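Local coordinates for protein (alpha-2u-globulin) (Rattus norvegicus, PDB 2A2U), which probably binds small hydrophobic molecules in the cavity of a lipocalin barrel, including an inducer of hyaline droplets, at residues Val42-Lys47 with Asp165-Leu170; Gln134-Tyr139 with Glu158-Thr163; Met57-Gln62 with Phe75-Asn80. All coordinates share one frame; numbering follows the deposited sequence.

Interaction 1 of 3, residues Val42-Lys47 with Asp165-Leu170; sequences VVASNK and DNIIDL
The side-chain amides of Asn46 and Asn166 meet with their planes 84° apart. Asn166 presents ND2 to Asn46 OD1 at 2.7 Å; the approach is tilted from both amide planes, and the bond is bent, 139° at the hydrogen. Asn46 OD1 also accepts from the backbone N of Thr163, which leaves this loop oxygen gripped twice. The other flat group, the carboxylate of Asp169, touches the contact lightly: OD1 lies 4.2 Å from Val42 CG2, while OD2 forms a salt bridge with Lys150 and OD1 is hydrogen-bonded to the hydroxyl of Thr171.

Between these two ends the backbones pair antiparallel. Val43 and Ile168 form the hydrogen-bonded pair, with Val43 N to Ile168 O at 2.9 Å and Ile168 N to Val43 O at 2.7 Å, and both donors come nearly head-on to their carbonyls. Farther along, Ser45 N reaches Asn166 O in a longer bond of 3.3 Å.

Val42, Ala44 and Ile167 share one face of the sheet. With Val42 CG1 set anti to the backbone N (chi1 180°), that methyl swings over the partner strand and meets Ile167 CG2 at 3.5 Å; Ala44 CB rests against Ile167 as well. Phe153, Ala154 and Cys157 of helix 147-158 pack onto this face. On the other face, Val43 CG1 is crossed at about a right angle by Leu170, whose CD1 is 3.7 Å away.

A short last strand laid antiparallel along the first, with the preceding helix packed on the outside of the barrel, is the closing arrangement of the lipocalin fold.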
ATOM      1  N   VAL A  42     -21.571 -14.676  12.155  1.00 27.94           N
ATOM      2  CA  VAL A  42     -20.893 -15.800  12.804  1.00 27.94           C
ATOM      3  C   VAL A  42     -19.490 -15.978  12.232  1.00 27.94           C
ATOM      4  O   VAL A  42     -19.297 -15.915  11.019  1.00 27.94           O
ATOM      5  CB  VAL A  42     -21.672 -17.126  12.584  1.00 16.89           C
ATOM      6  CG1 VAL A  42     -20.963 -18.275  13.250  1.00 16.89           C
ATOM      7  CG2 VAL A  42     -23.081 -17.008  13.114  1.00 16.89           C
ATOM      8  N   VAL A  43     -18.509 -16.147  13.115  1.00 28.26           N
ATOM      9  CA  VAL A  43     -17.119 -16.373  12.715  1.00 28.26           C
ATOM     10  C   VAL A  43     -16.693 -17.698  13.328  1.00 28.26           C
ATOM     11  O   VAL A  43     -17.091 -18.021  14.439  1.00 28.26           O
ATOM     12  CB  VAL A  43     -16.154 -15.261  13.213  1.00 19.11           C
ATOM     13  CG1 VAL A  43     -16.541 -13.929  12.627  1.00 19.11           C
ATOM     14  CG2 VAL A  43     -16.159 -15.184  14.719  1.00 19.11           C
ATOM     15  N   ALA A  44     -15.882 -18.463  12.613  1.00 27.23           N
ATOM     16  CA  ALA A  44     -15.444 -19.748  13.120  1.00 27.23           C
ATOM     17  C   ALA A  44     -14.027 -20.043  12.683  1.00 27.23           C
ATOM     18  O   ALA A  44     -13.686 -19.875  11.512  1.00 27.23           O
ATOM     19  CB  ALA A  44     -16.365 -20.831  12.624  1.00 14.67           C
ATOM     20  N   SER A  45     -13.202 -20.464  13.634  1.00 31.69           N
ATOM     21  CA  SER A  45     -11.811 -20.812  13.365  1.00 31.69           C
ATOM     22  C   SER A  45     -11.356 -21.785  14.423  1.00 31.69           C
ATOM     23  O   SER A  45     -11.713 -21.626  15.587  1.00 31.69           O
ATOM     24  CB  SER A  45     -10.912 -19.577  13.428  1.00 29.79           C
ATOM     25  OG  SER A  45      -9.560 -19.926  13.166  1.00 29.79           O
ATOM     26  N   ASN A  46     -10.584 -22.794  14.034  1.00 56.88           N
ATOM     27  CA  ASN A  46     -10.088 -23.747  15.019  1.00 56.88           C
ATOM     28  C   ASN A  46      -9.014 -23.083  15.884  1.00 56.88           C
ATOM     29  O   ASN A  46      -8.785 -23.506  17.021  1.00 56.88           O
ATOM     30  CB  ASN A  46      -9.593 -25.037  14.359  1.00 49.11           C
ATOM     31  CG  ASN A  46     -10.631 -26.165  14.425  1.00 49.11           C
ATOM     32  OD1 ASN A  46     -11.650 -26.049  15.105  1.00 49.11           O
ATOM     33  ND2 ASN A  46     -10.366 -27.261  13.726  1.00 49.11           N
ATOM     34  N   LYS A  47      -8.385 -22.027  15.351  1.00 35.38           N
ATOM     35  CA  LYS A  47      -7.379 -21.244  16.083  1.00 35.38           C
ATOM     36  C   LYS A  47      -8.198 -20.161  16.785  1.00 35.38           C
ATOM     37  O   LYS A  47      -8.071 -18.968  16.504  1.00 35.38           O
ATOM     38  CB  LYS A  47      -6.350 -20.621  15.126  1.00 62.90           C
ATOM     39  CG  LYS A  47      -5.119 -20.027  15.824  1.00 62.90           C
ATOM     40  CD  LYS A  47      -3.844 -20.277  15.013  1.00 62.90           C
ATOM     41  CE  LYS A  47      -2.569 -19.985  15.810  1.00 62.90           C
ATOM     42  NZ  LYS A  47      -2.203 -18.538  15.899  1.00 62.90           N
ATOM     43  N   ASP A 165     -17.373 -26.082  18.652  1.00 37.29           N
ATOM     44  CA  ASP A 165     -16.923 -25.336  19.830  1.00 37.29           C
ATOM     45  C   ASP A 165     -16.162 -24.070  19.411  1.00 37.29           C
ATOM     46  O   ASP A 165     -15.964 -23.161  20.218  1.00 37.29           O
ATOM     47  CB  ASP A 165     -16.025 -26.227  20.707  1.00204.93           C
ATOM     48  CG  ASP A 165     -15.715 -25.612  22.074  1.00204.93           C
ATOM     49  OD1 ASP A 165     -16.212 -24.514  22.400  1.00204.93           O
ATOM     50  OD2 ASP A 165     -14.972 -26.242  22.849  1.00204.93           O
ATOM     51  N   ASN A 166     -15.754 -24.002  18.146  1.00 39.27           N
ATOM     52  CA  ASN A 166     -15.008 -22.850  17.658  1.00 39.27           C
ATOM     53  C   ASN A 166     -15.807 -21.935  16.747  1.00 39.27           C
ATOM     54  O   ASN A 166     -15.259 -21.035  16.116  1.00 39.27           O
ATOM     55  CB  ASN A 166     -13.722 -23.321  16.999  1.00 42.16           C
ATOM     56  CG  ASN A 166     -12.817 -24.041  17.973  1.00 42.16           C
ATOM     57  OD1 ASN A 166     -12.594 -23.570  19.085  1.00 42.16           O
ATOM     58  ND2 ASN A 166     -12.327 -25.209  17.579  1.00 42.16           N
ATOM     59  N   ILE A 167     -17.112 -22.173  16.694  1.00 35.88           N
ATOM     60  CA  ILE A 167     -18.020 -21.363  15.894  1.00 35.88           C
ATOM     61  C   ILE A 167     -18.602 -20.327  16.850  1.00 35.88           C
ATOM     62  O   ILE A 167     -19.245 -20.684  17.824  1.00 35.88           O
ATOM     63  CB  ILE A 167     -19.150 -22.223  15.301  1.00 18.25           C
ATOM     64  CG1 ILE A 167     -18.554 -23.406  14.538  1.00 18.25           C
ATOM     65  CG2 ILE A 167     -19.965 -21.411  14.327  1.00 18.25           C
ATOM     66  CD1 ILE A 167     -19.584 -24.299  13.852  1.00 18.25           C
ATOM     67  N   ILE A 168     -18.333 -19.052  16.604  1.00 29.61           N
ATOM     68  CA  ILE A 168     -18.814 -17.984  17.474  1.00 29.61           C
ATOM     69  C   ILE A 168     -19.870 -17.098  16.827  1.00 29.61           C
ATOM     70  O   ILE A 168     -19.679 -16.611  15.720  1.00 29.61           O
ATOM     71  CB  ILE A 168     -17.649 -17.097  17.963  1.00 19.42           C
ATOM     72  CG1 ILE A 168     -16.669 -17.925  18.802  1.00 19.42           C
ATOM     73  CG2 ILE A 168     -18.185 -15.926  18.771  1.00 19.42           C
ATOM     74  CD1 ILE A 168     -15.465 -17.149  19.340  1.00 19.42           C
ATOM     75  N   ASP A 169     -20.995 -16.927  17.519  1.00 32.87           N
ATOM     76  CA  ASP A 169     -22.100 -16.097  17.044  1.00 32.87           C
ATOM     77  C   ASP A 169     -21.901 -14.684  17.600  1.00 32.87           C
ATOM     78  O   ASP A 169     -22.142 -14.432  18.785  1.00 32.87           O
ATOM     79  CB  ASP A 169     -23.437 -16.689  17.518  1.00 34.11           C
ATOM     80  CG  ASP A 169     -24.656 -15.952  16.955  1.00 34.11           C
ATOM     81  OD1 ASP A 169     -24.510 -14.847  16.393  1.00 34.11           O
ATOM     82  OD2 ASP A 169     -25.778 -16.485  17.077  1.00 34.11           O
ATOM     83  N   LEU A 170     -21.486 -13.765  16.732  1.00 29.62           N
ATOM     84  CA  LEU A 170     -21.222 -12.389  17.131  1.00 29.62           C
ATOM     85  C   LEU A 170     -22.455 -11.523  17.328  1.00 29.62           C
ATOM     86  O   LEU A 170     -22.333 -10.407  17.834  1.00 29.62           O
ATOM     87  CB  LEU A 170     -20.302 -11.702  16.124  1.00 18.74           C
ATOM     88  CG  LEU A 170     -18.913 -12.268  15.852  1.00 18.74           C
ATOM     89  CD1 LEU A 170     -18.231 -11.407  14.815  1.00 18.74           C
ATOM     90  CD2 LEU A 170     -18.099 -12.294  17.123  1.00 18.74           C
TER

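Interaction 2 of 3, residues Gln134-Tyr139 with Glu158-Thr163; sequences QLMVLY and EAHGIT
Met136 and His160 make the centre of this contact. The thioether reaches from the strand toward the loop and sets SD 4.3 Å from the centroid of the His160 ring, an oblique sulfur-aromatic approach 33° off the ring normal, with the two side chains crossing at about a right angle. Ile162, two residues after His160, places CD1 4.3 Å from the same SD; the sulfur touches a ring and a methyl that approach from roughly perpendicular directions.

Gln134, two residues earlier on the same side of the strand, completes the shell. Its CB lies 4.3 Å from Ile162 CD1, and its chain, extended beyond CG, carries the amide to His160, where OE1 stands 3.6 Å from His160 CB. Amide and imidazole planes are nearly perpendicular, at 83°. The polar end has its main partner outside the two segments: OE1 is hydrogen-bonded to His123 NE2, and the His123 ring also meets that of His160.

The position of His160 and Ile162 is set by the way helix 147-158 ends. Gly161, with its positive phi of 74°, is the C-prime residue of a Schellman motif in which Gly161 N bonds to Glu158 O at 3.1 Å and Ile162 N reaches back to Cys157 O. The reversal turns Ile162 inward, against Ala44 and Asn46.

Met136 also touches Phe153 and Leu156 of the helix, and Leu138 farther along touches Ile149 and Phe153. The contact thus seats the C-terminal end of helix 147-158 on the outside of strand 131-140, which itself runs between strands 36-44 and 119-128.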
ATOM      1  N   GLN A 134      -7.310 -21.867   9.226  1.00 28.08           N
ATOM      2  CA  GLN A 134      -8.536 -21.605   8.494  1.00 28.08           C
ATOM      3  C   GLN A 134      -9.434 -20.666   9.278  1.00 28.08           C
ATOM      4  O   GLN A 134      -9.410 -20.635  10.509  1.00 28.08           O
ATOM      5  CB  GLN A 134      -9.295 -22.899   8.241  1.00 44.98           C
ATOM      6  CG  GLN A 134      -8.683 -23.802   7.213  1.00 44.98           C
ATOM      7  CD  GLN A 134      -9.618 -24.929   6.859  1.00 44.98           C
ATOM      8  OE1 GLN A 134     -10.751 -24.695   6.450  1.00 44.98           O
ATOM      9  NE2 GLN A 134      -9.163 -26.162   7.042  1.00 44.98           N
ATOM     10  N   LEU A 135     -10.247 -19.922   8.542  1.00 19.21           N
ATOM     11  CA  LEU A 135     -11.202 -18.988   9.115  1.00 19.21           C
ATOM     12  C   LEU A 135     -12.427 -18.971   8.211  1.00 19.21           C
ATOM     13  O   LEU A 135     -12.292 -18.915   6.999  1.00 19.21           O
ATOM     14  CB  LEU A 135     -10.622 -17.582   9.167  1.00 21.49           C
ATOM     15  CG  LEU A 135     -11.653 -16.579   9.671  1.00 21.49           C
ATOM     16  CD1 LEU A 135     -11.819 -16.745  11.157  1.00 21.49           C
ATOM     17  CD2 LEU A 135     -11.200 -15.190   9.376  1.00 21.49           C
ATOM     18  N   MET A 136     -13.617 -19.042   8.797  1.00 20.90           N
ATOM     19  CA  MET A 136     -14.845 -19.005   8.017  1.00 20.90           C
ATOM     20  C   MET A 136     -15.800 -17.995   8.607  1.00 20.90           C
ATOM     21  O   MET A 136     -15.977 -17.936   9.814  1.00 20.90           O
ATOM     22  CB  MET A 136     -15.482 -20.386   7.928  1.00 27.96           C
ATOM     23  CG  MET A 136     -14.888 -21.193   6.814  1.00 27.96           C
ATOM     24  SD  MET A 136     -15.602 -22.792   6.634  1.00 27.96           S
ATOM     25  CE  MET A 136     -17.154 -22.393   5.915  1.00 27.96           C
ATOM     26  N   VAL A 137     -16.370 -17.154   7.759  1.00 18.57           N
ATOM     27  CA  VAL A 137     -17.295 -16.141   8.243  1.00 18.57           C
ATOM     28  C   VAL A 137     -18.591 -16.093   7.464  1.00 18.57           C
ATOM     29  O   VAL A 137     -18.637 -16.417   6.269  1.00 18.57           O
ATOM     30  CB  VAL A 137     -16.663 -14.731   8.218  1.00 19.48           C
ATOM     31  CG1 VAL A 137     -15.563 -14.629   9.237  1.00 19.48           C
ATOM     32  CG2 VAL A 137     -16.100 -14.442   6.853  1.00 19.48           C
ATOM     33  N   LEU A 138     -19.650 -15.715   8.177  1.00 17.40           N
ATOM     34  CA  LEU A 138     -20.975 -15.568   7.601  1.00 17.40           C
ATOM     35  C   LEU A 138     -21.360 -14.109   7.772  1.00 17.40           C
ATOM     36  O   LEU A 138     -21.307 -13.587   8.881  1.00 17.40           O
ATOM     37  CB  LEU A 138     -21.989 -16.460   8.325  1.00  9.55           C
ATOM     38  CG  LEU A 138     -23.467 -16.290   7.966  1.00  9.55           C
ATOM     39  CD1 LEU A 138     -23.666 -16.603   6.504  1.00  9.55           C
ATOM     40  CD2 LEU A 138     -24.316 -17.207   8.819  1.00  9.55           C
ATOM     41  N   TYR A 139     -21.653 -13.438   6.661  1.00 23.10           N
ATOM     42  CA  TYR A 139     -22.076 -12.040   6.682  1.00 23.10           C
ATOM     43  C   TYR A 139     -23.518 -11.982   6.237  1.00 23.10           C
ATOM     44  O   TYR A 139     -23.932 -12.743   5.359  1.00 23.10           O
ATOM     45  CB  TYR A 139     -21.253 -11.190   5.718  1.00 23.52           C
ATOM     46  CG  TYR A 139     -19.829 -11.005   6.135  1.00 23.52           C
ATOM     47  CD1 TYR A 139     -19.489 -10.945   7.476  1.00 23.52           C
ATOM     48  CD2 TYR A 139     -18.817 -10.897   5.188  1.00 23.52           C
ATOM     49  CE1 TYR A 139     -18.182 -10.781   7.870  1.00 23.52           C
ATOM     50  CE2 TYR A 139     -17.502 -10.735   5.570  1.00 23.52           C
ATOM     51  CZ  TYR A 139     -17.194 -10.679   6.911  1.00 23.52           C
ATOM     52  OH  TYR A 139     -15.896 -10.523   7.320  1.00 23.52           O
ATOM     53  N   GLU A 158     -17.902 -27.526   9.925  1.00 40.44           N
ATOM     54  CA  GLU A 158     -17.553 -28.891  10.284  1.00 40.44           C
ATOM     55  C   GLU A 158     -16.982 -29.622   9.082  1.00 40.44           C
ATOM     56  O   GLU A 158     -16.036 -30.395   9.211  1.00 40.44           O
ATOM     57  CB  GLU A 158     -18.771 -29.629  10.816  1.00 90.95           C
ATOM     58  CG  GLU A 158     -19.408 -28.940  12.002  1.00 90.95           C
ATOM     59  CD  GLU A 158     -20.254 -29.879  12.817  1.00 90.95           C
ATOM     60  OE1 GLU A 158     -20.957 -30.730  12.230  1.00 90.95           O
ATOM     61  OE2 GLU A 158     -20.206 -29.775  14.057  1.00 90.95           O
ATOM     62  N   ALA A 159     -17.538 -29.344   7.910  1.00 44.50           N
ATOM     63  CA  ALA A 159     -17.075 -29.958   6.674  1.00 44.50           C
ATOM     64  C   ALA A 159     -15.666 -29.464   6.325  1.00 44.50           C
ATOM     65  O   ALA A 159     -15.053 -29.940   5.368  1.00 44.50           O
ATOM     66  CB  ALA A 159     -18.039 -29.638   5.543  1.00 45.30           C
ATOM     67  N   HIS A 160     -15.174 -28.487   7.086  1.00 36.14           N
ATOM     68  CA  HIS A 160     -13.848 -27.922   6.874  1.00 36.14           C
ATOM     69  C   HIS A 160     -12.976 -28.076   8.109  1.00 36.14           C
ATOM     70  O   HIS A 160     -12.080 -27.272   8.355  1.00 36.14           O
ATOM     71  CB  HIS A 160     -13.949 -26.449   6.478  1.00 27.44           C
ATOM     72  CG  HIS A 160     -14.500 -26.240   5.107  1.00 27.44           C
ATOM     73  ND1 HIS A 160     -13.691 -26.100   4.000  1.00 27.44           N
ATOM     74  CD2 HIS A 160     -15.772 -26.187   4.651  1.00 27.44           C
ATOM     75  CE1 HIS A 160     -14.446 -25.972   2.919  1.00 27.44           C
ATOM     76  NE2 HIS A 160     -15.713 -26.023   3.293  1.00 27.44           N
ATOM     77  N   GLY A 161     -13.273 -29.094   8.906  1.00 30.21           N
ATOM     78  CA  GLY A 161     -12.490 -29.353  10.095  1.00 30.21           C
ATOM     79  C   GLY A 161     -12.667 -28.445  11.291  1.00 30.21           C
ATOM     80  O   GLY A 161     -12.009 -28.662  12.305  1.00 30.21           O
ATOM     81  N   ILE A 162     -13.513 -27.425  11.200  1.00 38.87           N
ATOM     82  CA  ILE A 162     -13.714 -26.539  12.346  1.00 38.87           C
ATOM     83  C   ILE A 162     -14.846 -27.079  13.213  1.00 38.87           C
ATOM     84  O   ILE A 162     -15.957 -27.282  12.736  1.00 38.87           O
ATOM     85  CB  ILE A 162     -13.984 -25.087  11.908  1.00 22.90           C
ATOM     86  CG1 ILE A 162     -12.817 -24.586  11.046  1.00 22.90           C
ATOM     87  CG2 ILE A 162     -14.117 -24.192  13.132  1.00 22.90           C
ATOM     88  CD1 ILE A 162     -13.178 -23.466  10.109  1.00 22.90           C
ATOM     89  N   THR A 163     -14.527 -27.363  14.473  1.00 50.33           N
ATOM     90  CA  THR A 163     -15.484 -27.918  15.428  1.00 50.33           C
ATOM     91  C   THR A 163     -16.533 -26.903  15.879  1.00 50.33           C
ATOM     92  O   THR A 163     -16.273 -25.698  15.893  1.00 50.33           O
ATOM     93  CB  THR A 163     -14.764 -28.484  16.680  1.00 56.38           C
ATOM     94  OG1 THR A 163     -14.204 -27.412  17.443  1.00 56.38           O
ATOM     95  CG2 THR A 163     -13.639 -29.414  16.277  1.00 56.38           C
TER

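Interaction 3 of 3, residues Met57-Gln62 with Phe75-Asn80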
ATOM      1  N   MET A  57      -8.789 -11.515  13.935  1.00 24.83           N
ATOM      2  CA  MET A  57      -9.803 -11.954  12.988  1.00 24.83           C
ATOM      3  C   MET A  57     -11.247 -11.694  13.433  1.00 24.83           C
ATOM      4  O   MET A  57     -12.188 -11.882  12.651  1.00 24.83           O
ATOM      5  CB  MET A  57      -9.590 -13.423  12.621  1.00 31.45           C
ATOM      6  CG  MET A  57      -8.249 -13.720  11.956  1.00 31.45           C
ATOM      7  SD  MET A  57      -7.912 -12.716  10.495  1.00 31.45           S
ATOM      8  CE  MET A  57      -6.071 -12.732  10.532  1.00 31.45           C
ATOM      9  N   ARG A  58     -11.433 -11.275  14.684  1.00 26.19           N
ATOM     10  CA  ARG A  58     -12.777 -10.956  15.173  1.00 26.19           C
ATOM     11  C   ARG A  58     -13.132  -9.567  14.640  1.00 26.19           C
ATOM     12  O   ARG A  58     -13.060  -8.572  15.361  1.00 26.19           O
ATOM     13  CB  ARG A  58     -12.839 -10.956  16.706  1.00 36.24           C
ATOM     14  CG  ARG A  58     -14.223 -10.575  17.245  1.00 36.24           C
ATOM     15  CD  ARG A  58     -14.252 -10.436  18.755  1.00 36.24           C
ATOM     16  NE  ARG A  58     -14.687 -11.659  19.421  1.00 36.24           N
ATOM     17  CZ  ARG A  58     -15.816 -11.773  20.115  1.00 36.24           C
ATOM     18  NH1 ARG A  58     -16.634 -10.732  20.242  1.00 36.24           N
ATOM     19  NH2 ARG A  58     -16.133 -12.932  20.680  1.00 36.24           N
ATOM     20  N   VAL A  59     -13.463  -9.504  13.357  1.00 26.74           N
ATOM     21  CA  VAL A  59     -13.798  -8.241  12.716  1.00 26.74           C
ATOM     22  C   VAL A  59     -15.297  -8.073  12.527  1.00 26.74           C
ATOM     23  O   VAL A  59     -16.016  -9.032  12.249  1.00 26.74           O
ATOM     24  CB  VAL A  59     -13.073  -8.068  11.344  1.00 20.14           C
ATOM     25  CG1 VAL A  59     -11.590  -8.355  11.496  1.00 20.14           C
ATOM     26  CG2 VAL A  59     -13.703  -8.954  10.277  1.00 20.14           C
ATOM     27  N   PHE A  60     -15.752  -6.834  12.679  1.00 25.66           N
ATOM     28  CA  PHE A  60     -17.151  -6.495  12.539  1.00 25.66           C
ATOM     29  C   PHE A  60     -17.348  -5.760  11.220  1.00 25.66           C
ATOM     30  O   PHE A  60     -17.177  -4.548  11.123  1.00 25.66           O
ATOM     31  CB  PHE A  60     -17.572  -5.635  13.726  1.00 13.36           C
ATOM     32  CG  PHE A  60     -17.216  -6.234  15.056  1.00 13.36           C
ATOM     33  CD1 PHE A  60     -17.562  -7.547  15.355  1.00 13.36           C
ATOM     34  CD2 PHE A  60     -16.530  -5.492  16.010  1.00 13.36           C
ATOM     35  CE1 PHE A  60     -17.234  -8.118  16.581  1.00 13.36           C
ATOM     36  CE2 PHE A  60     -16.197  -6.059  17.245  1.00 13.36           C
ATOM     37  CZ  PHE A  60     -16.553  -7.376  17.524  1.00 13.36           C
ATOM     38  N   MET A  61     -17.706  -6.518  10.197  1.00 20.54           N
ATOM     39  CA  MET A  61     -17.909  -5.986   8.859  1.00 20.54           C
ATOM     40  C   MET A  61     -18.947  -4.878   8.816  1.00 20.54           C
ATOM     41  O   MET A  61     -19.835  -4.813   9.666  1.00 20.54           O
ATOM     42  CB  MET A  61     -18.309  -7.129   7.926  1.00  2.00           C
ATOM     43  CG  MET A  61     -18.243  -6.814   6.423  1.00  2.00           C
ATOM     44  SD  MET A  61     -16.611  -6.196   5.846  1.00  2.00           S
ATOM     45  CE  MET A  61     -15.482  -7.342   6.848  1.00  2.00           C
ATOM     46  N   GLN A  62     -18.827  -4.010   7.816  1.00 27.22           N
ATOM     47  CA  GLN A  62     -19.747  -2.896   7.634  1.00 27.22           C
ATOM     48  C   GLN A  62     -20.197  -2.715   6.195  1.00 27.22           C
ATOM     49  O   GLN A  62     -21.385  -2.554   5.931  1.00 27.22           O
ATOM     50  CB  GLN A  62     -19.116  -1.590   8.084  1.00 51.99           C
ATOM     51  CG  GLN A  62     -18.677  -1.539   9.513  1.00 51.99           C
ATOM     52  CD  GLN A  62     -18.153  -0.174   9.875  1.00 51.99           C
ATOM     53  OE1 GLN A  62     -18.327   0.291  10.991  1.00 51.99           O
ATOM     54  NE2 GLN A  62     -17.520   0.486   8.923  1.00 51.99           N
ATOM     55  N   PHE A  75     -14.545  -2.163   7.771  1.00 11.90           N
ATOM     56  CA  PHE A  75     -15.016  -2.866   8.957  1.00 11.90           C
ATOM     57  C   PHE A  75     -14.459  -2.253  10.230  1.00 11.90           C
ATOM     58  O   PHE A  75     -13.568  -1.413  10.179  1.00 11.90           O
ATOM     59  CB  PHE A  75     -14.565  -4.318   8.891  1.00 18.65           C
ATOM     60  CG  PHE A  75     -13.076  -4.475   8.899  1.00 18.65           C
ATOM     61  CD1 PHE A  75     -12.339  -4.272   7.734  1.00 18.65           C
ATOM     62  CD2 PHE A  75     -12.397  -4.776  10.075  1.00 18.65           C
ATOM     63  CE1 PHE A  75     -10.945  -4.362   7.740  1.00 18.65           C
ATOM     64  CE2 PHE A  75     -10.996  -4.868  10.094  1.00 18.65           C
ATOM     65  CZ  PHE A  75     -10.272  -4.659   8.922  1.00 18.65           C
ATOM     66  N   ARG A  76     -14.971  -2.700  11.373  1.00 24.03           N
ATOM     67  CA  ARG A  76     -14.520  -2.201  12.663  1.00 24.03           C
ATOM     68  C   ARG A  76     -13.883  -3.303  13.466  1.00 24.03           C
ATOM     69  O   ARG A  76     -14.183  -4.482  13.282  1.00 24.03           O
ATOM     70  CB  ARG A  76     -15.669  -1.603  13.467  1.00 48.16           C
ATOM     71  CG  ARG A  76     -16.120  -0.273  12.965  1.00 48.16           C
ATOM     72  CD  ARG A  76     -16.559   0.614  14.096  1.00 48.16           C
ATOM     73  NE  ARG A  76     -17.495   1.625  13.628  1.00 48.16           N
ATOM     74  CZ  ARG A  76     -18.799   1.411  13.486  1.00 48.16           C
ATOM     75  NH1 ARG A  76     -19.321   0.221  13.786  1.00 48.16           N
ATOM     76  NH2 ARG A  76     -19.576   2.363  12.987  1.00 48.16           N
ATOM     77  N   ILE A  77     -13.009  -2.909  14.376  1.00 26.11           N
ATOM     78  CA  ILE A  77     -12.329  -3.869  15.213  1.00 26.11           C
ATOM     79  C   ILE A  77     -12.048  -3.221  16.558  1.00 26.11           C
ATOM     80  O   ILE A  77     -11.673  -2.056  16.625  1.00 26.11           O
ATOM     81  CB  ILE A  77     -11.036  -4.371  14.538  1.00 28.24           C
ATOM     82  CG1 ILE A  77     -10.417  -5.488  15.362  1.00 28.24           C
ATOM     83  CG2 ILE A  77     -10.050  -3.242  14.351  1.00 28.24           C
ATOM     84  CD1 ILE A  77      -9.396  -6.275  14.606  1.00 28.24           C
ATOM     85  N   LYS A  78     -12.296  -3.960  17.631  1.00 43.98           N
ATOM     86  CA  LYS A  78     -12.087  -3.457  18.979  1.00 43.98           C
ATOM     87  C   LYS A  78     -10.659  -3.743  19.416  1.00 43.98           C
ATOM     88  O   LYS A  78     -10.329  -4.868  19.791  1.00 43.98           O
ATOM     89  CB  LYS A  78     -13.059  -4.144  19.924  1.00 79.58           C
ATOM     90  CG  LYS A  78     -13.617  -3.260  20.994  1.00 79.58           C
ATOM     91  CD  LYS A  78     -14.605  -4.061  21.809  1.00 79.58           C
ATOM     92  CE  LYS A  78     -15.458  -3.180  22.697  1.00 79.58           C
ATOM     93  NZ  LYS A  78     -16.448  -4.003  23.446  1.00 79.58           N
ATOM     94  N   GLU A  79      -9.803  -2.735  19.309  1.00 64.11           N
ATOM     95  CA  GLU A  79      -8.404  -2.861  19.699  1.00 64.11           C
ATOM     96  C   GLU A  79      -8.304  -2.170  21.056  1.00 64.11           C
ATOM     97  O   GLU A  79      -8.390  -0.939  21.134  1.00 64.11           O
ATOM     98  CB  GLU A  79      -7.501  -2.146  18.686  1.00224.25           C
ATOM     99  CG  GLU A  79      -7.748  -2.509  17.221  1.00224.25           C
ATOM    100  CD  GLU A  79      -7.210  -1.454  16.269  1.00224.25           C
ATOM    101  OE1 GLU A  79      -6.921  -0.327  16.718  1.00224.25           O
ATOM    102  OE2 GLU A  79      -7.085  -1.738  15.063  1.00224.25           O
ATOM    103  N   ASN A  80      -8.204  -2.964  22.121  1.00103.36           N
ATOM    104  CA  ASN A  80      -8.100  -2.442  23.486  1.00103.36           C
ATOM    105  C   ASN A  80      -9.306  -1.601  23.891  1.00103.36           C
ATOM    106  O   ASN A  80      -9.176  -0.418  24.219  1.00103.36           O
ATOM    107  CB  ASN A  80      -6.797  -1.655  23.663  1.00227.15           C
ATOM    108  CG  ASN A  80      -5.579  -2.499  23.385  1.00227.15           C
ATOM    109  OD1 ASN A  80      -5.363  -3.522  24.035  1.00227.15           O
ATOM    110  ND2 ASN A  80      -4.782  -2.090  22.407  1.00227.15           N
TER
HETATM  111  O   HOH W   1     -12.183  -7.265  17.850  1.00 36.66           O
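Phe60 and Arg76 are joined by two backbone hydrogen bonds that make them a hydrogen-bonded antiparallel pair: Phe60 N to Arg76 O and Arg76 N to Phe60 O, both 2.9 Å and nearly straight at the hydrogen. Only the first runs close to the carbonyl axis; in the second the donor sits well above the carbonyl plane of Phe60. Where the strands begin to part, a water continues the link, donating to Arg58 O at 2.9 Å and accepting weakly from Lys78 N. Ser40 of the neighbouring strand 36-44 bonds through its hydroxyl to Val59 O and Met61 N.

As modelled, Gln62 lies over one face of the Arg76 guanidinium, but its OE1 is too close to CZ of Arg76, which makes this arrangement doubtful.

The apolar packing is centred on Phe75. Its CG lies between the backbone N and the carbonyl carbon (chi1 63°), which lifts the ring from the strand toward Val59: Val59 CB approaches CD2 of Phe75 to 3.6 Å. Met61, its chain bent twice beyond CB, brings CE to 3.8 Å from Phe75 CB. Farther on, Val59 CG1 and Ile77 CD1 are 4.3 Å apart. Tyr139 adds to this group by touching both Val59 and Met61, and Leu86 and Leu88 lie against Phe75.

Phe60 points to the other face with Arg76. There Arg58 O lies 4.2 Å above the centre of the Phe60 ring, and Cys176, disulfide-linked to Cys83, touches the same side chain.

This is the open end of the antiparallel hairpin formed by strands 60-67 and 70-78 in the lipocalin barrel; Val59, Met61, Phe75 and Tyr139 form a largely apolar cluster consistent with lining of its ligand cavity.

From the N terminus, strand 36-44 comes first and meets its partner of interaction 1 only near the end of the chain, so that contact closes a loop holding the other two. Interaction 3 closes a short hairpin inside it, and interaction 2, later and in series with interaction 3, closes a second small loop around helix 147-158. None of the loops cross. Strand 36-44 lies between strands 60-67 and 131-140, bringing all three contacts onto one barrel. Interactions 1 and 2 adjoin through Ser45 OG and Gln134 O; Leu170 packs on Arg58 and Phe60, and Tyr139 on Met61, joining interaction 3 to both.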